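Local coordinates for outer membrane usher protein PapC (Escherichia coli, PDB 3L48) that exports and assembles pilus subunits across the outer membrane as the pore-forming usher, of which this is the C-terminal domain, at residues R34-V39 with S48-G53; A26-E31 with G43-S48; N69-A74 with L80-T85; V58-D61 with Q65-V68; L14-A17 with Q21-F24. All coordinates share one frame; numbering follows the deposited sequence. Where two conformers were deposited one is given.

Interaction 1: residues R34-V39 with S48-G53; sequences RELGMV and SGVTPG. With CO (cobalt (II) ion), chain F.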
# COMPACT_ATOMS: atom_id res chain seq x y z
N ARG A 34 -11.37 1.57 3.69
CA ARG A 34 -11.75 1.10 2.36
C ARG A 34 -10.62 0.30 1.72
O ARG A 34 -9.45 0.68 1.81
CB ARG A 34 -12.14 2.28 1.48
CG ARG A 34 -13.10 3.27 2.13
N GLU A 35 -10.97 -0.79 1.06
CA GLU A 35 -9.99 -1.61 0.36
C GLU A 35 -9.67 -1.05 -1.01
O GLU A 35 -10.49 -1.12 -1.93
CB GLU A 35 -10.46 -3.06 0.27
CG GLU A 35 -10.49 -3.73 1.63
CD GLU A 35 -11.13 -5.09 1.61
OE1 GLU A 35 -11.32 -5.65 2.71
OE2 GLU A 35 -11.44 -5.60 0.51
N LEU A 36 -8.48 -0.49 -1.15
CA LEU A 36 -8.08 0.21 -2.36
C LEU A 36 -7.39 -0.72 -3.35
O LEU A 36 -7.23 -0.38 -4.52
CB LEU A 36 -7.15 1.38 -1.99
CG LEU A 36 -7.66 2.24 -0.83
CD1 LEU A 36 -6.76 3.44 -0.60
CD2 LEU A 36 -9.09 2.69 -1.09
N GLY A 37 -6.99 -1.89 -2.88
CA GLY A 37 -6.32 -2.84 -3.75
C GLY A 37 -5.77 -4.04 -3.01
O GLY A 37 -5.83 -4.12 -1.78
N MET A 38 -5.24 -4.99 -3.77
CA MET A 38 -4.70 -6.22 -3.23
C MET A 38 -3.28 -6.41 -3.76
O MET A 38 -2.98 -6.04 -4.89
CB MET A 38 -5.57 -7.40 -3.67
CG MET A 38 -7.03 -7.22 -3.35
SD MET A 38 -7.37 -7.48 -1.61
CE MET A 38 -7.15 -9.26 -1.53
N VAL A 39 -2.41 -6.97 -2.92
CA VAL A 39 -1.03 -7.20 -3.32
C VAL A 39 -0.94 -8.40 -4.24
O VAL A 39 -1.45 -9.48 -3.93
CB VAL A 39 -0.13 -7.43 -2.10
CG1 VAL A 39 1.33 -7.54 -2.53
CG2 VAL A 39 -0.30 -6.31 -1.09
N SER A 48 -6.60 1.76 -6.11
CA SER A 48 -7.62 2.65 -6.65
C SER A 48 -8.09 3.65 -5.59
O SER A 48 -8.23 3.30 -4.42
CB SER A 48 -8.82 1.85 -7.16
OG SER A 48 -8.45 0.92 -8.16
N GLY A 49 -8.34 4.88 -6.02
CA GLY A 49 -8.94 5.89 -5.17
C GLY A 49 -8.10 6.27 -3.97
O GLY A 49 -8.64 6.54 -2.89
N VAL A 50 -6.79 6.31 -4.15
CA VAL A 50 -5.88 6.70 -3.08
C VAL A 50 -5.86 8.21 -2.90
O VAL A 50 -5.89 8.97 -3.88
CB VAL A 50 -4.44 6.23 -3.37
CG1 VAL A 50 -3.53 6.53 -2.18
CG2 VAL A 50 -4.42 4.75 -3.71
N THR A 51 -5.81 8.65 -1.65
CA THR A 51 -5.69 10.07 -1.35
C THR A 51 -4.25 10.41 -1.01
O THR A 51 -3.67 9.83 -0.10
CB THR A 51 -6.58 10.47 -0.15
OG1 THR A 51 -7.92 10.02 -0.38
CG2 THR A 51 -6.58 11.98 0.03
N PRO A 52 -3.66 11.35 -1.76
CA PRO A 52 -2.28 11.76 -1.47
C PRO A 52 -2.13 12.23 -0.03
O PRO A 52 -2.90 13.06 0.43
CB PRO A 52 -2.06 12.94 -2.43
CG PRO A 52 -3.01 12.69 -3.56
CD PRO A 52 -4.22 12.06 -2.92
N GLY A 53 -1.15 11.68 0.68
CA GLY A 53 -0.88 12.09 2.05
C GLY A 53 -1.47 11.19 3.12
O GLY A 53 -1.12 11.31 4.29
CO CO F . -12.31 -7.41 2.82
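Leu36 meets the loop 48-53 through both its backbone and its side chain, at an edge of the Ig-like two-sheet domain where strand 35-38 is the outermost strand of its sheet within the chain. The carbonyl O of Leu36 receives the N-H of Ser48 at 2.7 Å, and the N-H...O angle of 175° makes the bond nearly straight. On the acceptor side the approach is bent, the donor standing 22° out of the carbonyl plane. Next to this bond the Ser48 carbonyl points its oxygen at the isobutyl group of Leu36, with CB 3.3 Å and CD2 3.5 Å from Ser48 O. The other branch, CD1 of Leu36, reaches CG2 of Val50 at 4.1 Å, the two side chains roughly perpendicular to each other. Trimming Leu36 to an alanine would probably leave the Ser48-Val50 corner without its apolar cover and open a gap beside Val50 CG2, while the backbone bond could persist.

Further out, the strand is positioned by backbone hydrogen bonds of Leu36 and Gly37 to Val28. The psi of -15° at Leu36 departs from an extended strand and directs its carbonyl to the loop instead. Val50 is buried, and also packs on Leu10 and Val70, and the N-H of Thr51 bonds to Glu54. Glu35 points away from the loop and carries a cobalt ion: its extended side chain binds the metal through OE1 at 2.0 Å, whereas Glu35 OE2 stays 3.1 Å from the cobalt.

Interaction 2: residues A26-E31 with G43-S48; sequences ASVTSE and GLAWLS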
# COMPACT_ATOMS: atom_id res chain seq x y z
N ALA A 26 -2.41 -10.15 0.11
CA ALA A 26 -2.61 -9.18 1.19
C ALA A 26 -3.52 -8.05 0.71
O ALA A 26 -3.55 -7.75 -0.48
CB ALA A 26 -1.27 -8.63 1.65
N SER A 27 -4.25 -7.44 1.63
CA SER A 27 -5.12 -6.32 1.26
C SER A 27 -4.53 -4.99 1.71
O SER A 27 -3.82 -4.91 2.71
CB SER A 27 -6.52 -6.50 1.85
OG SER A 27 -6.47 -6.47 3.26
N VAL A 28 -4.83 -3.93 0.96
CA VAL A 28 -4.37 -2.59 1.29
C VAL A 28 -5.59 -1.72 1.55
O VAL A 28 -6.47 -1.60 0.69
CB VAL A 28 -3.54 -1.98 0.16
CG1 VAL A 28 -2.93 -0.66 0.60
CG2 VAL A 28 -2.45 -2.95 -0.28
N THR A 29 -5.65 -1.10 2.72
CA THR A 29 -6.83 -0.35 3.12
C THR A 29 -6.48 1.08 3.50
O THR A 29 -5.40 1.36 4.01
CB THR A 29 -7.55 -1.01 4.31
OG1 THR A 29 -6.63 -1.17 5.39
CG2 THR A 29 -8.09 -2.38 3.91
N SER A 30 -7.42 1.99 3.24
CA SER A 30 -7.24 3.40 3.54
C SER A 30 -7.48 3.66 5.02
O SER A 30 -7.96 2.79 5.75
CB SER A 30 -8.21 4.25 2.71
OG SER A 30 -9.55 3.97 3.06
N GLU A 31 -7.14 4.87 5.47
CA GLU A 31 -7.42 5.28 6.84
C GLU A 31 -8.89 5.02 7.13
O GLU A 31 -9.25 4.54 8.21
CB GLU A 31 -7.12 6.76 7.03
CG GLU A 31 -5.70 7.17 6.67
CD GLU A 31 -5.47 8.66 6.83
OE1 GLU A 31 -6.43 9.44 6.65
OE2 GLU A 31 -4.33 9.06 7.14
N GLY A 43 5.35 -8.05 -4.37
CA GLY A 43 5.01 -6.88 -3.58
C GLY A 43 4.35 -5.74 -4.34
O GLY A 43 4.22 -4.63 -3.82
N LEU A 44 3.91 -6.00 -5.56
CA LEU A 44 3.23 -4.99 -6.37
C LEU A 44 1.74 -4.91 -6.02
O LEU A 44 1.06 -5.93 -5.93
CB LEU A 44 3.43 -5.27 -7.86
CG LEU A 44 2.63 -4.46 -8.88
CD1 LEU A 44 2.94 -2.97 -8.77
CD2 LEU A 44 2.90 -4.96 -10.29
N ALA A 45 1.24 -3.69 -5.83
CA ALA A 45 -0.19 -3.48 -5.57
C ALA A 45 -0.75 -2.27 -6.31
O ALA A 45 -0.35 -1.14 -6.04
CB ALA A 45 -0.45 -3.35 -4.08
N TRP A 46 -1.67 -2.51 -7.24
CA TRP A 46 -2.39 -1.43 -7.89
C TRP A 46 -3.49 -0.92 -6.98
O TRP A 46 -4.40 -1.67 -6.61
CB TRP A 46 -2.99 -1.91 -9.22
CG TRP A 46 -1.98 -2.05 -10.31
CD1 TRP A 46 -0.63 -2.20 -10.17
CD2 TRP A 46 -2.25 -2.06 -11.72
NE1 TRP A 46 -0.04 -2.30 -11.41
CE2 TRP A 46 -1.01 -2.22 -12.37
CE3 TRP A 46 -3.41 -1.95 -12.48
CZ2 TRP A 46 -0.90 -2.27 -13.76
CZ3 TRP A 46 -3.30 -2.00 -13.86
CH2 TRP A 46 -2.06 -2.16 -14.48
N LEU A 47 -3.41 0.35 -6.61
CA LEU A 47 -4.36 0.94 -5.67
C LEU A 47 -5.31 1.93 -6.35
O LEU A 47 -4.87 2.82 -7.08
CB LEU A 47 -3.62 1.61 -4.52
CG LEU A 47 -2.56 0.76 -3.83
CD1 LEU A 47 -1.75 1.60 -2.85
CD2 LEU A 47 -3.19 -0.43 -3.12
N SER A 48 -6.60 1.76 -6.11
CA SER A 48 -7.62 2.65 -6.65
C SER A 48 -8.09 3.65 -5.59
O SER A 48 -8.23 3.30 -4.42
CB SER A 48 -8.82 1.85 -7.16
OG SER A 48 -8.45 0.92 -8.16
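Val28 and Leu47 mark the closest approach of two strands from different sheets, their CA atoms 7.8 Å apart with no hydrogen bond joining the segments, so the contact is made by side chains alone. Both residues point toward the opposing segment and are buried. One methyl does most of the work: Leu47 CD2 presses against the fork of Val28, at 3.6 Å from CB, 3.7 Å from CG1 and 3.9 Å from CG2. The near-equal distances place the methyl against the branch point rather than at the end of either arm, and the two side chains are set nearly square to one another. Leu47 CG stands anti to its own carbonyl carbon (chi1 -51°), which aims the isobutyl group across the interface. Val28 CG2 also faces the methyl of Ala45, CB to CG2 being 4.3 Å, a looser touch that extends the patch by two residues along strand 44-47.

Leu56 of strand 55-59 packs on both Val28 and Leu47, and Ala45 rests on Leu14 of strand 10-16. Their chain neighbours behave differently: Thr29 turns away, its hydroxyl hydrogen-bonded to Ser57, and Trp46 lies on the exposed surface against Phe11. This split between inward-packed and outward-facing residues, with strand 27-29 in the four-stranded sheet facing strand 44-47 in the three-stranded one, is the interior of a beta sandwich with the Ig fold.

Interaction 3: residues N69-A74 with L80-T85; sequences NVPETA and LLLPCT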
# COMPACT_ATOMS: atom_id res chain seq x y z
N ASN A 69 2.98 5.55 4.21
CA ASN A 69 2.55 6.93 4.07
C ASN A 69 2.59 7.34 2.60
O ASN A 69 3.66 7.46 2.00
CB ASN A 69 3.44 7.86 4.90
CG ASN A 69 3.45 7.50 6.37
OD1 ASN A 69 4.50 7.38 6.99
ND2 ASN A 69 2.26 7.32 6.94
N VAL A 70 1.41 7.54 2.02
CA VAL A 70 1.33 7.96 0.63
C VAL A 70 1.82 9.40 0.51
O VAL A 70 1.25 10.30 1.12
CB VAL A 70 -0.10 7.87 0.09
CG1 VAL A 70 -0.15 8.32 -1.37
CG2 VAL A 70 -0.63 6.45 0.23
N PRO A 71 2.88 9.62 -0.28
CA PRO A 71 3.43 10.96 -0.46
C PRO A 71 2.35 11.97 -0.86
O PRO A 71 1.41 11.62 -1.58
CB PRO A 71 4.44 10.78 -1.59
CG PRO A 71 4.86 9.35 -1.49
CD PRO A 71 3.62 8.61 -1.06
N GLU A 72 2.48 13.20 -0.39
CA GLU A 72 1.52 14.25 -0.69
C GLU A 72 1.56 14.56 -2.19
O GLU A 72 0.61 15.13 -2.74
CB GLU A 72 1.85 15.51 0.10
CG GLU A 72 0.64 16.31 0.55
CD GLU A 72 -0.02 15.71 1.78
OE1 GLU A 72 -1.18 15.25 1.67
OE2 GLU A 72 0.62 15.69 2.86
N THR A 73 2.66 14.19 -2.83
CA THR A 73 2.87 14.50 -4.24
C THR A 73 2.44 13.37 -5.18
O THR A 73 2.70 13.43 -6.38
CB THR A 73 4.34 14.85 -4.52
OG1 THR A 73 5.18 13.81 -3.99
CG2 THR A 73 4.70 16.16 -3.86
N ALA A 74 1.80 12.36 -4.63
CA ALA A 74 1.33 11.24 -5.44
C ALA A 74 0.27 11.69 -6.44
O ALA A 74 -0.68 12.39 -6.08
CB ALA A 74 0.80 10.13 -4.55
N LEU A 80 5.33 4.14 -7.57
CA LEU A 80 6.21 4.59 -6.50
C LEU A 80 6.44 3.52 -5.44
O LEU A 80 5.59 2.67 -5.18
CB LEU A 80 5.69 5.88 -5.86
CG LEU A 80 4.54 5.77 -4.85
CD1 LEU A 80 4.17 7.16 -4.35
CD2 LEU A 80 3.33 5.08 -5.45
N LEU A 81 7.63 3.58 -4.83
CA LEU A 81 7.98 2.73 -3.71
C LEU A 81 7.21 3.18 -2.48
O LEU A 81 7.20 4.37 -2.15
CB LEU A 81 9.49 2.84 -3.43
CG LEU A 81 10.05 2.06 -2.24
CD1 LEU A 81 10.08 0.57 -2.54
CD2 LEU A 81 11.45 2.56 -1.87
N LEU A 82 6.56 2.24 -1.81
CA LEU A 82 5.93 2.53 -0.52
C LEU A 82 6.55 1.66 0.57
O LEU A 82 6.17 0.51 0.74
CB LEU A 82 4.42 2.32 -0.58
CG LEU A 82 3.64 3.23 -1.54
CD1 LEU A 82 2.15 2.97 -1.42
CD2 LEU A 82 3.95 4.70 -1.27
N PRO A 83 7.53 2.21 1.30
CA PRO A 83 8.13 1.47 2.41
C PRO A 83 7.07 1.14 3.45
O PRO A 83 6.43 2.04 4.00
CB PRO A 83 9.14 2.47 3.00
CG PRO A 83 9.48 3.37 1.86
CD PRO A 83 8.20 3.50 1.07
N CYS A 84 6.88 -0.15 3.72
CA CYS A 84 5.87 -0.58 4.69
C CYS A 84 6.49 -0.84 6.06
O CYS A 84 7.25 -1.78 6.25
CB CYS A 84 5.13 -1.82 4.19
SG CYS A 84 3.52 -2.07 4.97
N THR A 85 6.14 0.02 7.02
CA THR A 85 6.71 -0.05 8.36
C THR A 85 5.68 -0.55 9.37
O THR A 85 4.58 0.01 9.46
CB THR A 85 7.26 1.31 8.81
OG1 THR A 85 6.21 2.28 8.81
CG2 THR A 85 8.35 1.77 7.85
O HOH W 1 5.40 4.53 3.21
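Leu80 reaches from strand 78-84 to Pro71 in the preceding loop, and its side chain can be traced outward. Leu80 CB stays back, 5.6 Å from Pro71 CG, and makes no close contact with the loop. Leu80 CG closes in, to 4.8 Å from Pro71 CD. It occupies the crowded position between the backbone N and the carbonyl carbon (chi1 79°), which swings the branch toward the loop. Leu80 CD1 then does the touching, 3.6 Å from Pro71 CD and nearly as close to Pro71 CG, so that the methyl meets the end of the pyrrolidine ring opposite its CA. The same CD1 of Leu80 also approaches the methyl of Ala74, with CB at 4.5 Å.

Pro71 and Ala74 come within range of one leucine because they are the first and last residues of a type I beta turn, closed by the N-H of Ala74 to the carbonyl of Pro71. The turn belongs to the connection that carries the chain from strand 64-69 in one sheet of the Ig-like sandwich to strand 78-84 in the other. Pro71 has a second partner: Leu82 CD2 lies 3.9 Å from Pro71 CD, approaching at a slant. Leu82 is buried and packs further on Ala12, Leu14 and Val68, while Val70 enters the interior beside Leu10 and Leu56.

Near the other end of the contact a water molecule spans the gap between the segments. It accepts the N-H of Asn69 at 2.8 Å and donates to Pro83 O at 2.8 Å.

Interaction 4: residues V58-D61 with Q65-V68; sequences VNWD and QCQV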
# COMPACT_ATOMS: atom_id res chain seq x y z
N VAL A 58 -1.48 -2.35 5.41
CA VAL A 58 -1.38 -3.57 4.62
C VAL A 58 -1.71 -4.75 5.52
O VAL A 58 -1.06 -4.97 6.54
CB VAL A 58 0.02 -3.74 4.02
CG1 VAL A 58 0.08 -5.00 3.18
CG2 VAL A 58 0.37 -2.51 3.20
N ASN A 59 -2.73 -5.51 5.14
CA ASN A 59 -3.23 -6.57 6.00
C ASN A 59 -3.02 -7.97 5.44
O ASN A 59 -3.22 -8.21 4.25
CB ASN A 59 -4.73 -6.36 6.27
CG ASN A 59 -5.09 -4.89 6.42
OD1 ASN A 59 -5.60 -4.27 5.48
ND2 ASN A 59 -4.81 -4.33 7.59
N TRP A 60 -2.60 -8.88 6.31
CA TRP A 60 -2.65 -10.31 6.03
C TRP A 60 -2.63 -11.10 7.34
O TRP A 60 -2.25 -10.57 8.38
CB TRP A 60 -1.54 -10.75 5.07
CG TRP A 60 -0.15 -10.74 5.62
CD1 TRP A 60 0.49 -11.76 6.29
CD2 TRP A 60 0.81 -9.68 5.51
NE1 TRP A 60 1.77 -11.38 6.61
CE2 TRP A 60 1.99 -10.12 6.15
CE3 TRP A 60 0.78 -8.40 4.94
CZ2 TRP A 60 3.13 -9.31 6.23
CZ3 TRP A 60 1.91 -7.61 5.02
CH2 TRP A 60 3.07 -8.07 5.67
N ASP A 61 -3.05 -12.36 7.27
CA ASP A 61 -3.17 -13.19 8.46
C ASP A 61 -4.06 -12.51 9.50
O ASP A 61 -3.73 -12.46 10.68
CB ASP A 61 -1.80 -13.51 9.05
CG ASP A 61 -0.99 -14.45 8.17
OD1 ASP A 61 -1.58 -15.04 7.24
OD2 ASP A 61 0.23 -14.60 8.41
N GLN A 65 -0.39 -5.60 9.35
CA GLN A 65 1.01 -6.00 9.47
C GLN A 65 1.95 -4.80 9.43
O GLN A 65 2.93 -4.74 10.17
CB GLN A 65 1.37 -7.00 8.37
CG GLN A 65 0.53 -8.27 8.40
CD GLN A 65 1.04 -9.29 9.41
OE1 GLN A 65 0.40 -10.31 9.65
NE2 GLN A 65 2.21 -9.02 9.98
N CYS A 66 1.65 -3.84 8.56
CA CYS A 66 2.46 -2.63 8.44
C CYS A 66 1.68 -1.51 7.78
O CYS A 66 0.60 -1.73 7.22
CB CYS A 66 3.75 -2.93 7.66
SG CYS A 66 3.54 -4.05 6.26
N GLN A 67 2.22 -0.30 7.85
CA GLN A 67 1.56 0.87 7.28
C GLN A 67 2.51 1.66 6.39
O GLN A 67 3.72 1.64 6.58
CB GLN A 67 1.00 1.76 8.39
CG GLN A 67 -0.16 1.12 9.13
CD GLN A 67 -0.80 2.04 10.15
OE1 GLN A 67 -2.02 2.00 10.35
NE2 GLN A 67 0.00 2.88 10.79
N VAL A 68 1.93 2.34 5.40
CA VAL A 68 2.68 3.17 4.48
C VAL A 68 2.12 4.58 4.47
O VAL A 68 0.93 4.78 4.71
CB VAL A 68 2.63 2.61 3.03
CG1 VAL A 68 3.11 1.16 3.00
CG2 VAL A 68 1.23 2.71 2.49
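A classic beta bulge interrupts the hairpin of strands 55-59 and 64-69: Gln65 and Cys66 both face Val58. Val58 and Cys66 form an antiparallel hydrogen-bonded pair, with Val58 N donating to Cys66 O at 2.8 Å in an almost linear bond (177°). The extra residue shifts the return bond, so that the carbonyl of Val58 receives the N-H of Gln65, N to O 3.0 Å, instead of that of Cys66. The strand kinks at Gln65.

The bulge sends the Gln65 side chain across the Trp60 indole. Its CG sits over the centre of the six-membered ring in a CH-pi contact, and Gln65 CB lies 3.4 Å from CH2 and CZ3 of Trp60. Beyond CG the chain bends, and the Gln65 amide ends up stacked on the indole, the planes 13° apart. With Trp60 CG between its backbone N and carbonyl carbon (chi1 70°), the ring turns one face to Gln65 of the neighbouring strand. Cys66 has two conformers, which makes its contact less certain; in one of them SG comes obliquely to the same ring, 4.1 Å from Trp60 CH2.

On its opposite face the indole meets Pro23, and Pro22 and Ala26 also touch it, so the ring is wedged between the hairpin and the loop ahead of strand 27-29. Cys66 is joined by a disulfide to Cys84 of strand 78-84, which links the edge strands of the two sheets.

Interaction 5: residues L14-A17 with Q21-F24; sequences LRLA and QPPF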
# COMPACT_ATOMS: atom_id res chain seq x y z
N LEU A 14 5.57 -2.27 -2.97
CA LEU A 14 5.60 -2.39 -1.52
C LEU A 14 6.78 -3.23 -1.02
O LEU A 14 7.00 -4.35 -1.48
CB LEU A 14 4.30 -3.02 -1.02
CG LEU A 14 2.98 -2.34 -1.37
CD1 LEU A 14 1.82 -3.27 -1.03
CD2 LEU A 14 2.85 -1.03 -0.63
N ARG A 15 7.53 -2.67 -0.08
CA ARG A 15 8.57 -3.43 0.61
C ARG A 15 8.63 -3.01 2.07
O ARG A 15 8.51 -1.83 2.39
CB ARG A 15 9.94 -3.23 -0.05
CG ARG A 15 10.00 -3.65 -1.52
CD ARG A 15 11.42 -4.04 -1.93
NE ARG A 15 11.79 -5.35 -1.42
CZ ARG A 15 12.12 -6.39 -2.18
NH1 ARG A 15 12.15 -6.27 -3.50
NH2 ARG A 15 12.44 -7.54 -1.62
N LEU A 16 8.81 -3.99 2.96
CA LEU A 16 8.91 -3.71 4.38
C LEU A 16 10.27 -3.08 4.68
O LEU A 16 11.18 -3.12 3.85
CB LEU A 16 8.71 -4.97 5.22
CG LEU A 16 7.25 -5.37 5.50
CD1 LEU A 16 6.56 -5.82 4.22
CD2 LEU A 16 7.20 -6.47 6.56
N ALA A 17 10.39 -2.49 5.87
CA ALA A 17 11.64 -1.87 6.30
C ALA A 17 12.79 -2.87 6.27
O ALA A 17 13.94 -2.49 6.04
CB ALA A 17 11.49 -1.27 7.70
N GLN A 21 8.78 -8.64 1.22
CA GLN A 21 7.59 -8.24 0.47
C GLN A 21 6.33 -8.74 1.15
O GLN A 21 6.26 -9.89 1.58
CB GLN A 21 7.65 -8.82 -0.95
CG GLN A 21 8.88 -8.45 -1.74
CD GLN A 21 8.94 -9.14 -3.09
OE1 GLN A 21 9.49 -8.60 -4.05
NE2 GLN A 21 8.38 -10.34 -3.16
N PRO A 22 5.31 -7.87 1.25
CA PRO A 22 4.01 -8.35 1.73
C PRO A 22 3.55 -9.49 0.81
O PRO A 22 3.82 -9.44 -0.39
CB PRO A 22 3.10 -7.13 1.57
CG PRO A 22 4.03 -5.95 1.54
CD PRO A 22 5.29 -6.45 0.88
N PRO A 23 2.86 -10.49 1.38
CA PRO A 23 2.52 -11.69 0.61
C PRO A 23 1.43 -11.48 -0.43
O PRO A 23 0.54 -10.64 -0.27
CB PRO A 23 2.03 -12.67 1.69
CG PRO A 23 1.52 -11.78 2.79
CD PRO A 23 2.43 -10.58 2.78
N PHE A 24 1.52 -12.25 -1.51
CA PHE A 24 0.48 -12.36 -2.53
C PHE A 24 -0.88 -12.56 -1.88
O PHE A 24 -1.11 -13.56 -1.20
CB PHE A 24 0.83 -13.55 -3.43
CG PHE A 24 -0.11 -13.76 -4.59
CD1 PHE A 24 -1.16 -14.65 -4.50
CD2 PHE A 24 0.09 -13.08 -5.78
CE1 PHE A 24 -2.01 -14.85 -5.57
CE2 PHE A 24 -0.76 -13.28 -6.86
CZ PHE A 24 -1.81 -14.17 -6.75
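Arg15 and Gln21 both start with CG anti to the carbonyl carbon, but the arginine chain then folds at its third torsion (chi3 75°) while the glutamine runs on extended, which turns one guanidinium face toward Gln21 CG. That carbon covers the face, displaced toward its rim, with Gln21 CG 3.7 Å from Arg15 NH2. The guanidinium and amide planes are inclined by 44°, which is far from a flat stack. This describes one of two Arg15 conformers, in which NH2 is hydrogen-bonded to the carbonyl of Gly19 within the intervening turn. With an alanine at Gln21 the guanidinium would be likely to lose the cover over this face and rely on the Gly19 bond to hold its position.

Pro22 makes the apolar half of the contact. Its CD and CG lie beside Leu16 CD1, the CD at 3.6 Å, where the two side chains run side by side but antiparallel. Leu14 meets the ring from two residues earlier in the strand, its CB 3.9 Å from Pro22 CG, and the carbonyl O of Leu14 is 3.6 Å from Pro22 CD. Pro22 lacks an N-H to offer that carbonyl, and no hydrogen bond joins the segments.

Pro22 also rests on Trp60, and Leu14 continues to Val39. The chain here leaves strand 10-16 of one sheet and heads for strand 27-29 of the other, the kind of inter-sheet connection that builds an Ig-like Greek-key sandwich.

From the N terminus, interaction 5 comes first, closing the short turn after strand 10-16 before the chain passes to the other sheet. Interactions 2 and 1 then cross: 26-31 reaches forward to 43-48 and 34-39 to 48-53, so their segments alternate and share Ser48. Interaction 2 joins the two sheets face to face, whereas interaction 1 fastens an edge strand to the loop following 44-47. Interaction 4 closes the next hairpin, and interaction 3 follows in series, tying the final strand to the loop before it. The disulfide Cys66-Cys84 connects interactions 4 and 3, and Arg15 O receives Cys84 N, bringing the last strand beside the first.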